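Local coordinates for ThermoDBP-single stranded DNA binding protein (Thermoproteus tenax, PDB 3TEK), which binds single-stranded DNA as a non-canonical DNA-binding protein, probably taking the place of the canonical single-stranded DNA-binding protein in the Thermoproteales, at residues 15-20 and 65-70; 51-56 and 87-92; 77-82 and 122-127; 106-111 and 140-145. All blocks are in the same frame, centred on the assembly; numbering follows the deposited sequence.

Interaction 1 of 4, residues 15-20 and 65-70; sequences SELITK and REQFGP
Ser15 and Leu17 of strand 13-20 meet Gln67 and Phe68 in the last turn of helix 52-68, where that helix packs against the edge strand of a four-stranded antiparallel sheet. Ser15 comes first. Its side chain turns toward the helix, and its hydroxyl takes a nearly straight bond from the amide of Gln67 (NE2 to OG 3.0 Å, 167° at the hydrogen). The hydroxyl lies almost in the amide plane, so the NE2 edge of the amide is held. The backbone N of Ser15 gives its hydrogen to a water that bonds only weakly to OE1 of Glu66. At Glu16 the side chain leaves the helix and makes a salt bridge with Arg29 on the next strand, while its CA packs against the Gln67 amide. Leu17 returns to the helix and runs alongside Gln67 head to tail, with Leu17 CD2 3.7 Å from Gln67 CB. Gln67 can serve both strand residues because its chain bends at chi2 (-48°), laying the amide along the strand backbone beside Ser15 and Glu16. The other end of that amide is held through a second water, which receives the N-H of Leu17 and donates to Gln67 OE1 at 3.0 Å. The apolar end of the contact is the Phe68 ring, which rests on Val26 as well and brings its CZ to 3.6 Å from Leu17 CD2.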
# COMPACT_ATOMS: atom_id res chain seq x y z
N SER A 15 1.30 -10.42 6.54
CA SER A 15 0.05 -10.95 6.02
C SER A 15 -0.50 -12.17 6.77
O SER A 15 0.18 -12.83 7.55
CB SER A 15 0.22 -11.30 4.54
OG SER A 15 1.16 -12.34 4.37
N GLU A 16 -1.77 -12.44 6.54
CA GLU A 16 -2.39 -13.69 6.98
C GLU A 16 -3.60 -13.99 6.12
O GLU A 16 -4.13 -13.11 5.42
CB GLU A 16 -2.78 -13.63 8.46
CG GLU A 16 -3.79 -12.55 8.84
CD GLU A 16 -3.92 -12.43 10.34
OE1 GLU A 16 -4.53 -13.32 10.97
OE2 GLU A 16 -3.39 -11.44 10.90
N LEU A 17 -4.03 -15.24 6.17
CA LEU A 17 -5.22 -15.63 5.43
C LEU A 17 -6.47 -15.37 6.26
O LEU A 17 -6.46 -15.42 7.47
CB LEU A 17 -5.13 -17.09 4.99
CG LEU A 17 -4.10 -17.32 3.87
CD1 LEU A 17 -4.01 -18.79 3.47
CD2 LEU A 17 -4.39 -16.49 2.62
N ILE A 18 -7.56 -15.10 5.57
CA ILE A 18 -8.84 -15.14 6.19
C ILE A 18 -9.80 -15.90 5.30
O ILE A 18 -9.66 -15.91 4.08
CB ILE A 18 -9.36 -13.74 6.49
CG1 ILE A 18 -9.58 -12.93 5.26
CG2 ILE A 18 -8.33 -12.92 7.36
CD1 ILE A 18 -9.55 -11.37 5.62
N THR A 19 -10.77 -16.56 5.90
CA THR A 19 -11.66 -17.45 5.18
C THR A 19 -13.07 -16.89 5.15
O THR A 19 -13.55 -16.40 6.18
CB THR A 19 -11.70 -18.82 5.81
OG1 THR A 19 -10.43 -19.44 5.68
CG2 THR A 19 -12.76 -19.69 5.12
N LYS A 20 -13.66 -16.92 3.96
CA LYS A 20 -15.00 -16.46 3.70
C LYS A 20 -15.63 -17.56 2.86
O LYS A 20 -15.39 -17.64 1.66
CB LYS A 20 -14.98 -15.13 2.94
CG LYS A 20 -16.32 -14.57 2.52
CD LYS A 20 -16.12 -13.19 1.88
CE LYS A 20 -17.12 -12.86 0.81
NZ LYS A 20 -18.41 -13.55 1.01
N ARG A 65 3.22 -15.24 -1.93
CA ARG A 65 4.24 -16.25 -1.69
C ARG A 65 4.21 -16.76 -0.25
O ARG A 65 4.30 -17.96 -0.04
CB ARG A 65 5.63 -15.69 -1.98
CG ARG A 65 5.89 -15.46 -3.43
CD ARG A 65 7.37 -15.14 -3.72
NE ARG A 65 7.47 -14.15 -4.80
CZ ARG A 65 7.71 -12.85 -4.64
NH1 ARG A 65 7.95 -12.33 -3.44
NH2 ARG A 65 7.75 -12.07 -5.72
N GLU A 66 4.12 -15.84 0.71
CA GLU A 66 4.04 -16.18 2.14
C GLU A 66 2.89 -17.14 2.40
O GLU A 66 3.06 -18.23 2.96
CB GLU A 66 3.80 -14.93 2.98
CG GLU A 66 5.03 -14.23 3.44
CD GLU A 66 5.61 -14.86 4.70
OE1 GLU A 66 4.84 -15.06 5.69
OE2 GLU A 66 6.83 -15.14 4.71
N GLN A 67 1.70 -16.72 1.97
CA GLN A 67 0.50 -17.47 2.30
C GLN A 67 0.25 -18.75 1.47
O GLN A 67 -0.27 -19.72 2.02
CB GLN A 67 -0.72 -16.55 2.26
CG GLN A 67 -0.62 -15.41 3.28
CD GLN A 67 -0.22 -15.89 4.66
OE1 GLN A 67 -0.64 -16.97 5.11
NE2 GLN A 67 0.58 -15.09 5.35
N PHE A 68 0.59 -18.74 0.19
CA PHE A 68 0.29 -19.88 -0.70
C PHE A 68 1.52 -20.65 -1.23
O PHE A 68 1.36 -21.54 -2.06
CB PHE A 68 -0.52 -19.41 -1.90
CG PHE A 68 -1.83 -18.80 -1.52
CD1 PHE A 68 -2.89 -19.60 -1.11
CD2 PHE A 68 -1.99 -17.43 -1.58
CE1 PHE A 68 -4.11 -19.03 -0.75
CE2 PHE A 68 -3.20 -16.83 -1.23
CZ PHE A 68 -4.27 -17.64 -0.82
N GLY A 69 2.72 -20.26 -0.79
CA GLY A 69 3.97 -20.85 -1.28
C GLY A 69 4.31 -20.45 -2.71
O GLY A 69 3.86 -19.43 -3.19
N PRO A 70 5.10 -21.29 -3.42
CA PRO A 70 5.58 -20.86 -4.74
C PRO A 70 4.46 -20.64 -5.76
O PRO A 70 4.60 -19.76 -6.61
CB PRO A 70 6.50 -22.02 -5.18
CG PRO A 70 6.05 -23.18 -4.42
CD PRO A 70 5.57 -22.64 -3.09
O HOH W 1 3.79 -12.25 7.12
O HOH W 2 -2.54 -16.90 7.49

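Interaction 2 of 4, residues 51-56 and 87-92; sequences EFFKLL and ETSREL
Ser89, Arg90 and Leu92 of helix 83-108 receive Phe52, Phe53 and Leu56 from the start of helix 52-68, the two short segments crossing at 119° with their axes 11.1 Å apart. Ser89 is buried and lies side-on to the other helix, its CB 3.7 Å from Leu56 CD2. Its hydroxyl is turned back to its own helix and bonds to the carbonyl of Arg86, so the surface met by Leu56 is carbon. Phe53 CE1 comes to 3.9 Å from Ser89 O, which stands oblique to the ring. Arg90 starts away from the partner helix, but a bend at chi2 (-81°) folds its chain back, and Phe53 CZ lies over one face of the Arg90 guanidinium, toward its rim. Arg90 NE is 3.6 Å from Phe53 CZ, with the two planes 41° apart, so the groups are tilted and not stacked flat. Arg90 is on the solvent side of the contact. Leu92 closes the buried side. Its CG sits at the edge of the Phe52 ring, near the ring plane, 3.7 Å from Phe52 CZ, and Leu92 CD2 meets Leu56 CD1 at 3.8 Å. Phe52 lies edge-to-face with both Phe93 and Trp30, while Leu56 also touches Trp30 and Leu92 touches Trp133 of the sheet. This is mainly apolar packing of two crossing helices that share one side of the sheet: an alpha+beta arrangement, helices packed on an antiparallel sheet, with Phe52, Phe53, Phe93 and Trp30 clustered between them.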
# COMPACT_ATOMS: atom_id res chain seq x y z
N GLU A 51 6.81 5.81 -6.31
CA GLU A 51 7.34 4.56 -5.77
C GLU A 51 6.20 3.67 -5.30
O GLU A 51 6.34 2.46 -5.21
CB GLU A 51 8.30 4.84 -4.62
CG GLU A 51 9.39 3.80 -4.44
CD GLU A 51 10.42 4.20 -3.39
OE1 GLU A 51 11.18 3.31 -2.96
OE2 GLU A 51 10.47 5.40 -3.02
N PHE A 52 5.06 4.31 -5.02
CA PHE A 52 3.89 3.65 -4.47
C PHE A 52 3.62 2.28 -5.08
O PHE A 52 3.44 1.30 -4.36
CB PHE A 52 2.65 4.50 -4.67
CG PHE A 52 1.40 3.87 -4.15
CD1 PHE A 52 1.01 4.07 -2.83
CD2 PHE A 52 0.63 3.06 -4.95
CE1 PHE A 52 -0.15 3.50 -2.34
CE2 PHE A 52 -0.52 2.47 -4.45
CZ PHE A 52 -0.91 2.69 -3.14
N PHE A 53 3.59 2.24 -6.40
CA PHE A 53 3.15 1.05 -7.14
C PHE A 53 4.12 -0.11 -7.05
O PHE A 53 3.72 -1.28 -6.90
CB PHE A 53 2.85 1.44 -8.59
CG PHE A 53 1.62 2.29 -8.71
CD1 PHE A 53 0.37 1.72 -8.50
CD2 PHE A 53 1.69 3.64 -8.94
CE1 PHE A 53 -0.79 2.50 -8.58
CE2 PHE A 53 0.54 4.43 -9.01
CZ PHE A 53 -0.69 3.86 -8.81
N LYS A 54 5.40 0.23 -7.09
CA LYS A 54 6.49 -0.71 -6.90
C LYS A 54 6.45 -1.29 -5.50
O LYS A 54 6.62 -2.50 -5.31
CB LYS A 54 7.82 0.01 -7.11
CG LYS A 54 8.99 -0.91 -7.37
CD LYS A 54 10.33 -0.10 -7.63
CE LYS A 54 10.20 0.93 -8.77
NZ LYS A 54 10.28 0.37 -10.17
N LEU A 55 6.21 -0.43 -4.51
CA LEU A 55 6.11 -0.87 -3.13
C LEU A 55 4.87 -1.78 -2.96
O LEU A 55 4.95 -2.85 -2.37
CB LEU A 55 6.07 0.33 -2.16
CG LEU A 55 7.34 1.23 -2.20
CD1 LEU A 55 7.15 2.52 -1.40
CD2 LEU A 55 8.62 0.50 -1.76
N LEU A 56 3.75 -1.34 -3.52
CA LEU A 56 2.50 -2.07 -3.35
C LEU A 56 2.60 -3.48 -3.97
O LEU A 56 2.16 -4.47 -3.40
CB LEU A 56 1.34 -1.30 -3.98
CG LEU A 56 0.00 -2.00 -4.06
CD1 LEU A 56 -0.55 -2.11 -2.66
CD2 LEU A 56 -0.97 -1.23 -4.90
N GLU A 87 -7.09 -1.56 -11.63
CA GLU A 87 -8.06 -0.52 -11.25
C GLU A 87 -8.11 -0.27 -9.73
O GLU A 87 -8.12 0.87 -9.28
CB GLU A 87 -9.46 -0.88 -11.74
CG GLU A 87 -10.57 -0.01 -11.15
CD GLU A 87 -10.35 1.45 -11.47
OE1 GLU A 87 -9.59 1.73 -12.44
OE2 GLU A 87 -10.92 2.34 -10.77
N THR A 88 -8.17 -1.33 -8.95
CA THR A 88 -8.28 -1.19 -7.50
C THR A 88 -6.96 -0.74 -6.86
O THR A 88 -6.98 -0.04 -5.87
CB THR A 88 -8.87 -2.44 -6.79
OG1 THR A 88 -8.03 -3.61 -6.96
CG2 THR A 88 -10.32 -2.71 -7.27
N SER A 89 -5.81 -1.08 -7.48
CA SER A 89 -4.55 -0.49 -7.05
C SER A 89 -4.52 1.02 -7.32
O SER A 89 -4.05 1.81 -6.49
CB SER A 89 -3.36 -1.25 -7.67
OG SER A 89 -3.27 -0.94 -9.04
N ARG A 90 -5.08 1.45 -8.45
CA ARG A 90 -5.21 2.89 -8.71
C ARG A 90 -6.14 3.58 -7.74
O ARG A 90 -5.91 4.73 -7.41
CB ARG A 90 -5.68 3.17 -10.14
CG ARG A 90 -4.58 3.03 -11.15
CD ARG A 90 -3.74 4.40 -11.11
NE ARG A 90 -2.50 4.38 -11.90
CZ ARG A 90 -1.65 5.41 -11.99
NH1 ARG A 90 -1.86 6.56 -11.35
NH2 ARG A 90 -0.56 5.28 -12.73
N GLU A 91 -7.21 2.89 -7.32
CA GLU A 91 -8.19 3.47 -6.40
C GLU A 91 -7.57 3.63 -5.03
O GLU A 91 -7.83 4.60 -4.34
CB GLU A 91 -9.46 2.60 -6.33
CG GLU A 91 -10.37 2.75 -7.56
CD GLU A 91 -11.52 1.77 -7.59
OE1 GLU A 91 -11.79 1.16 -6.55
OE2 GLU A 91 -12.18 1.59 -8.66
N LEU A 92 -6.74 2.66 -4.64
CA LEU A 92 -5.93 2.76 -3.42
C LEU A 92 -4.95 3.94 -3.44
O LEU A 92 -4.81 4.67 -2.45
CB LEU A 92 -5.15 1.46 -3.20
CG LEU A 92 -4.24 1.42 -1.99
CD1 LEU A 92 -4.99 1.77 -0.70
CD2 LEU A 92 -3.56 0.01 -1.93

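Interaction 3 of 4, residues 77-82 and 122-127; sequences NRIRDS and LVLDPD
Arg78 and Ile79 meet the segment 122-127 through two torsions: a bend at chi3 of Arg78 (60°) turns its guanidinium toward the carbonyls of Pro126 and Asp127, and chi1 of Ile79 (68°), with CG1 between the backbone N and the carbonyl carbon, sends CD1 toward Leu124. The contact joins the end of helix 71-79 to the turn that follows strand 116-124 of the antiparallel sheet. The guanidinium grips two successive carbonyls with its two terminal nitrogens: NH1 bonds Asp127 O at 3.0 Å and NH2 bonds Pro126 O at 2.9 Å. Neither approach is ideal. NH1 stands above the Asp127 carbonyl plane, and NH2 is tilted from that of Pro126, while both oxygens lie near the guanidinium edge. The Arg78 charge would probably also feel the carboxylate of Asp127, although their charged atoms are not in contact. The turn is shaped from within by an Asx turn, in which Asp125 OD1 accepts from the N of Asp127. Beside the polar grip, Ile79 CG2 lies over one face of the guanidinium, toward its rim, and packs 3.6 Å from Pro126 O. Farther in, Ile79 CD1 and the Leu124 methyls meet end on, and Leu124 also touches Val60 and Leu64 of helix 52-68. On the helix side, a type I turn runs from Ile79 to Ser82, and Ser82 OG caps the N of Phe85 at the start of helix 83-108. Ile79 O accepts twice, from Ser82 N and from Ser82 OG, the hydroxyl lying 2.6 Å away on a lone pair in the carbonyl plane.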
# COMPACT_ATOMS: atom_id res chain seq x y z
N ASN A 77 1.16 -13.46 -10.93
CA ASN A 77 1.34 -13.25 -12.38
C ASN A 77 0.02 -13.16 -13.12
O ASN A 77 -0.12 -12.36 -14.04
CB ASN A 77 2.25 -14.33 -12.98
CG ASN A 77 3.71 -14.07 -12.69
OD1 ASN A 77 4.10 -12.93 -12.43
ND2 ASN A 77 4.53 -15.13 -12.72
N ARG A 78 -0.97 -13.95 -12.71
CA ARG A 78 -2.30 -13.82 -13.27
C ARG A 78 -2.95 -12.47 -12.93
O ARG A 78 -3.43 -11.78 -13.82
CB ARG A 78 -3.20 -14.93 -12.77
CG ARG A 78 -4.63 -14.77 -13.24
CD ARG A 78 -5.40 -16.02 -12.97
NE ARG A 78 -5.42 -16.33 -11.55
CZ ARG A 78 -6.23 -15.76 -10.65
NH1 ARG A 78 -7.10 -14.80 -11.00
NH2 ARG A 78 -6.16 -16.15 -9.37
N ILE A 79 -3.00 -12.11 -11.66
CA ILE A 79 -3.77 -10.94 -11.27
C ILE A 79 -3.10 -9.63 -11.61
O ILE A 79 -3.79 -8.61 -11.81
CB ILE A 79 -4.16 -10.95 -9.76
CG1 ILE A 79 -2.95 -10.77 -8.86
CG2 ILE A 79 -4.87 -12.22 -9.42
CD1 ILE A 79 -3.34 -10.53 -7.42
N ARG A 80 -1.77 -9.68 -11.70
CA ARG A 80 -0.93 -8.50 -11.85
C ARG A 80 -1.36 -7.56 -12.98
O ARG A 80 -1.26 -6.34 -12.84
CB ARG A 80 0.52 -8.91 -12.09
CG ARG A 80 1.46 -7.76 -12.01
CD ARG A 80 2.92 -8.21 -12.02
NE ARG A 80 3.71 -7.39 -12.94
CZ ARG A 80 3.55 -7.37 -14.25
NH1 ARG A 80 2.64 -8.16 -14.85
NH2 ARG A 80 4.31 -6.58 -14.98
N ASP A 81 -1.80 -8.12 -14.09
CA ASP A 81 -2.23 -7.33 -15.25
C ASP A 81 -3.76 -7.42 -15.56
O ASP A 81 -4.22 -6.97 -16.62
CB ASP A 81 -1.40 -7.73 -16.48
CG ASP A 81 -1.61 -9.19 -16.91
OD1 ASP A 81 -1.10 -9.58 -17.97
OD2 ASP A 81 -2.26 -9.96 -16.18
N SER A 82 -4.53 -8.03 -14.65
CA SER A 82 -6.00 -8.02 -14.71
C SER A 82 -6.52 -6.59 -14.52
O SER A 82 -5.93 -5.79 -13.80
CB SER A 82 -6.59 -8.84 -13.60
OG SER A 82 -6.32 -8.21 -12.35
N LEU A 122 -4.82 -3.72 3.94
CA LEU A 122 -5.50 -4.08 2.69
C LEU A 122 -6.00 -5.54 2.79
O LEU A 122 -5.38 -6.37 3.48
CB LEU A 122 -4.51 -3.98 1.50
CG LEU A 122 -3.49 -2.81 1.51
CD1 LEU A 122 -2.40 -2.97 0.47
CD2 LEU A 122 -4.22 -1.46 1.30
N VAL A 123 -7.09 -5.84 2.09
CA VAL A 123 -7.54 -7.24 1.88
C VAL A 123 -7.54 -7.50 0.36
O VAL A 123 -8.18 -6.78 -0.41
CB VAL A 123 -8.95 -7.49 2.48
CG1 VAL A 123 -9.48 -8.95 2.16
CG2 VAL A 123 -8.95 -7.27 3.99
N LEU A 124 -6.78 -8.49 -0.06
CA LEU A 124 -6.74 -8.87 -1.46
C LEU A 124 -7.59 -10.10 -1.65
O LEU A 124 -7.38 -11.10 -0.97
CB LEU A 124 -5.31 -9.16 -1.92
CG LEU A 124 -5.11 -9.82 -3.31
CD1 LEU A 124 -5.50 -8.88 -4.44
CD2 LEU A 124 -3.68 -10.28 -3.45
N ASP A 125 -8.50 -10.05 -2.62
CA ASP A 125 -9.18 -11.26 -3.10
C ASP A 125 -8.31 -11.86 -4.21
O ASP A 125 -8.26 -11.32 -5.30
CB ASP A 125 -10.60 -10.91 -3.63
CG ASP A 125 -11.38 -12.14 -4.07
OD1 ASP A 125 -10.76 -13.17 -4.46
OD2 ASP A 125 -12.62 -12.09 -4.04
N PRO A 126 -7.60 -12.97 -3.92
CA PRO A 126 -6.70 -13.49 -4.95
C PRO A 126 -7.43 -14.07 -6.17
O PRO A 126 -6.81 -14.27 -7.21
CB PRO A 126 -5.88 -14.55 -4.20
CG PRO A 126 -6.83 -15.07 -3.18
CD PRO A 126 -7.68 -13.87 -2.76
N ASP A 127 -8.73 -14.37 -6.04
CA ASP A 127 -9.53 -14.87 -7.18
C ASP A 127 -9.75 -13.80 -8.23
O ASP A 127 -9.55 -14.04 -9.42
CB ASP A 127 -10.89 -15.40 -6.71
CG ASP A 127 -10.75 -16.58 -5.78
OD1 ASP A 127 -10.13 -17.58 -6.23
OD2 ASP A 127 -11.23 -16.51 -4.62

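Interaction 4 of 4, residues 106-111 and 140-145; sequences PRYNLE and LIYWIR
Tyr108 faces strand 131-142 from the last turn of helix 83-108, and the positive phi of Asn109 (55°) then turns the chain so that Leu110 follows, with the closest CA atoms those of Leu110 and Tyr142, 8.4 Å apart. Leu140 and Tyr142, at the end of this edge strand, receive them. The two tyrosine rings meet obliquely, their centroids 4.6 Å apart and planes at 35°. Tyr142 enters with CE2 over one face of the Tyr108 ring, toward the rim (Tyr142 CE2 to Tyr108 CD1 3.3 Å). In return Tyr108 CB sits over the face of Tyr142, a CH-pi contact 4.0 Å from the ring centroid. The opposite face of Tyr108 is covered by Arg107 CG, so this ring is sandwiched between its own chain neighbour and the strand. Tyr142 CG lies between its backbone N and carbonyl carbon (chi1 64°), the position that swings its ring over Tyr108. Leu140 runs antiparallel beside the Tyr108 side chain (Leu140 CD2 to Tyr108 CD2 3.6 Å) and meets Leu110 CD1 end on. Leu110 CD2 touches Tyr142 CD1 at 3.8 Å. Behind these residues Leu140 rests on Phe116 and Ile118 of the neighbouring strand and on Trp99, and Leu110 on Phe100. A water bridge ties the Tyr108 hydroxyl to the strand, accepting from the N of Leu140 and lying 3.0 Å from Tyr108 OH. Because the contact otherwise rests on carbon and ring faces, shape fit and little directional bonding hold helix end to strand.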
# COMPACT_ATOMS: atom_id res chain seq x y z
N PRO A 106 -3.15 18.92 6.53
CA PRO A 106 -3.66 19.97 7.40
C PRO A 106 -3.74 19.54 8.87
O PRO A 106 -3.52 20.35 9.75
CB PRO A 106 -5.07 20.25 6.84
CG PRO A 106 -5.04 19.74 5.45
CD PRO A 106 -4.11 18.56 5.48
N ARG A 107 -4.05 18.26 9.11
CA ARG A 107 -4.15 17.77 10.48
C ARG A 107 -2.85 17.95 11.26
O ARG A 107 -2.86 18.33 12.42
CB ARG A 107 -4.54 16.29 10.52
CG ARG A 107 -4.43 15.61 11.89
CD ARG A 107 -5.36 16.22 12.92
NE ARG A 107 -5.28 15.56 14.24
CZ ARG A 107 -4.41 15.85 15.21
NH1 ARG A 107 -3.50 16.82 15.06
NH2 ARG A 107 -4.46 15.18 16.36
N TYR A 108 -1.74 17.65 10.61
CA TYR A 108 -0.47 17.62 11.31
C TYR A 108 0.43 18.79 10.95
O TYR A 108 1.57 18.82 11.39
CB TYR A 108 0.24 16.31 11.03
CG TYR A 108 -0.50 15.11 11.55
CD1 TYR A 108 -0.76 14.98 12.92
CD2 TYR A 108 -0.96 14.12 10.70
CE1 TYR A 108 -1.45 13.88 13.41
CE2 TYR A 108 -1.66 13.01 11.18
CZ TYR A 108 -1.90 12.91 12.54
OH TYR A 108 -2.56 11.80 13.03
N ASN A 109 -0.09 19.73 10.18
CA ASN A 109 0.67 20.90 9.71
C ASN A 109 1.95 20.50 8.99
O ASN A 109 3.02 21.07 9.24
CB ASN A 109 0.99 21.85 10.86
CG ASN A 109 -0.25 22.36 11.54
OD1 ASN A 109 -0.99 23.17 10.99
ND2 ASN A 109 -0.50 21.87 12.75
N LEU A 110 1.84 19.52 8.09
CA LEU A 110 3.00 19.02 7.36
C LEU A 110 3.41 20.07 6.33
O LEU A 110 2.56 20.80 5.81
CB LEU A 110 2.72 17.68 6.66
CG LEU A 110 2.26 16.55 7.56
CD1 LEU A 110 2.00 15.28 6.73
CD2 LEU A 110 3.29 16.30 8.64
N GLU A 111 4.71 20.12 6.04
CA GLU A 111 5.25 21.04 5.04
C GLU A 111 6.02 20.28 3.95
O GLU A 111 6.43 19.12 4.13
CB GLU A 111 6.13 22.07 5.74
CG GLU A 111 5.39 22.80 6.88
CD GLU A 111 6.08 24.07 7.37
OE1 GLU A 111 7.25 23.98 7.82
OE2 GLU A 111 5.45 25.15 7.32
N LEU A 140 -0.38 7.53 10.24
CA LEU A 140 0.79 8.27 9.85
C LEU A 140 1.70 8.47 11.03
O LEU A 140 1.26 8.88 12.13
CB LEU A 140 0.40 9.64 9.33
CG LEU A 140 1.53 10.44 8.69
CD1 LEU A 140 1.69 10.01 7.25
CD2 LEU A 140 1.26 11.96 8.83
N ILE A 141 2.97 8.18 10.83
CA ILE A 141 3.99 8.64 11.73
C ILE A 141 4.81 9.63 10.93
O ILE A 141 5.15 9.36 9.77
CB ILE A 141 4.87 7.51 12.24
CG1 ILE A 141 4.07 6.63 13.20
CG2 ILE A 141 6.10 8.10 13.01
CD1 ILE A 141 3.87 7.28 14.61
N TYR A 142 5.10 10.78 11.53
CA TYR A 142 5.75 11.89 10.81
C TYR A 142 6.85 12.52 11.66
O TYR A 142 6.88 12.33 12.86
CB TYR A 142 4.71 12.94 10.38
CG TYR A 142 4.01 13.64 11.51
CD1 TYR A 142 4.43 14.90 11.94
CD2 TYR A 142 2.92 13.07 12.16
CE1 TYR A 142 3.78 15.56 12.99
CE2 TYR A 142 2.26 13.72 13.21
CZ TYR A 142 2.69 14.97 13.61
OH TYR A 142 2.06 15.62 14.64
N TRP A 143 7.75 13.25 11.02
CA TRP A 143 8.91 13.81 11.71
C TRP A 143 8.70 15.32 11.94
O TRP A 143 8.30 16.03 11.04
CB TRP A 143 10.17 13.52 10.92
CG TRP A 143 10.80 12.16 11.24
CD1 TRP A 143 11.96 11.94 11.94
CD2 TRP A 143 10.32 10.87 10.86
NE1 TRP A 143 12.22 10.59 12.03
CE2 TRP A 143 11.23 9.91 11.37
CE3 TRP A 143 9.22 10.43 10.13
CZ2 TRP A 143 11.06 8.53 11.19
CZ3 TRP A 143 9.05 9.05 9.95
CH2 TRP A 143 9.98 8.12 10.48
N ILE A 144 8.99 15.76 13.15
CA ILE A 144 8.73 17.11 13.62
C ILE A 144 10.06 17.84 13.91
O ILE A 144 11.01 17.26 14.46
CB ILE A 144 7.91 17.06 14.92
CG1 ILE A 144 6.54 16.42 14.67
CG2 ILE A 144 7.70 18.45 15.49
CD1 ILE A 144 5.85 15.96 15.95
N ARG A 145 10.11 19.11 13.55
CA ARG A 145 11.31 19.94 13.76
C ARG A 145 11.64 20.04 15.25
O ARG A 145 10.75 20.27 16.07
CB ARG A 145 11.11 21.33 13.14
CG ARG A 145 12.39 22.02 12.72
CD ARG A 145 12.09 23.29 11.88
NE ARG A 145 11.54 24.39 12.67
CZ ARG A 145 11.07 25.53 12.16
NH1 ARG A 145 11.09 25.74 10.85
NH2 ARG A 145 10.59 26.47 12.97
O HOH W 3 -2.68 9.27 11.34

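In the fold
All four contacts join helices to one another or to the antiparallel sheet, whose strand order is 13-20, 23-31, 116-124, 131-142. Interaction 1 closes along the chain before interactions 3 and 4 open, but its segments alternate with those of interaction 2, as do those of interactions 2 and 3 and of 3 and 4. Interaction 2 lies nearest the middle, about 6 Å from the chain centre, and touches interaction 3 where Leu92 CD2 lies 3.6 Å from Leu122 CD2. Interactions 1 and 3, with centres about 12 Å apart, touch through Ile18 and Val123. Interaction 4 sits about 34 Å from interaction 1, centre to centre. Helices 52-68 and 83-108 thus link the core to opposite ends of this single-stranded DNA-binding domain.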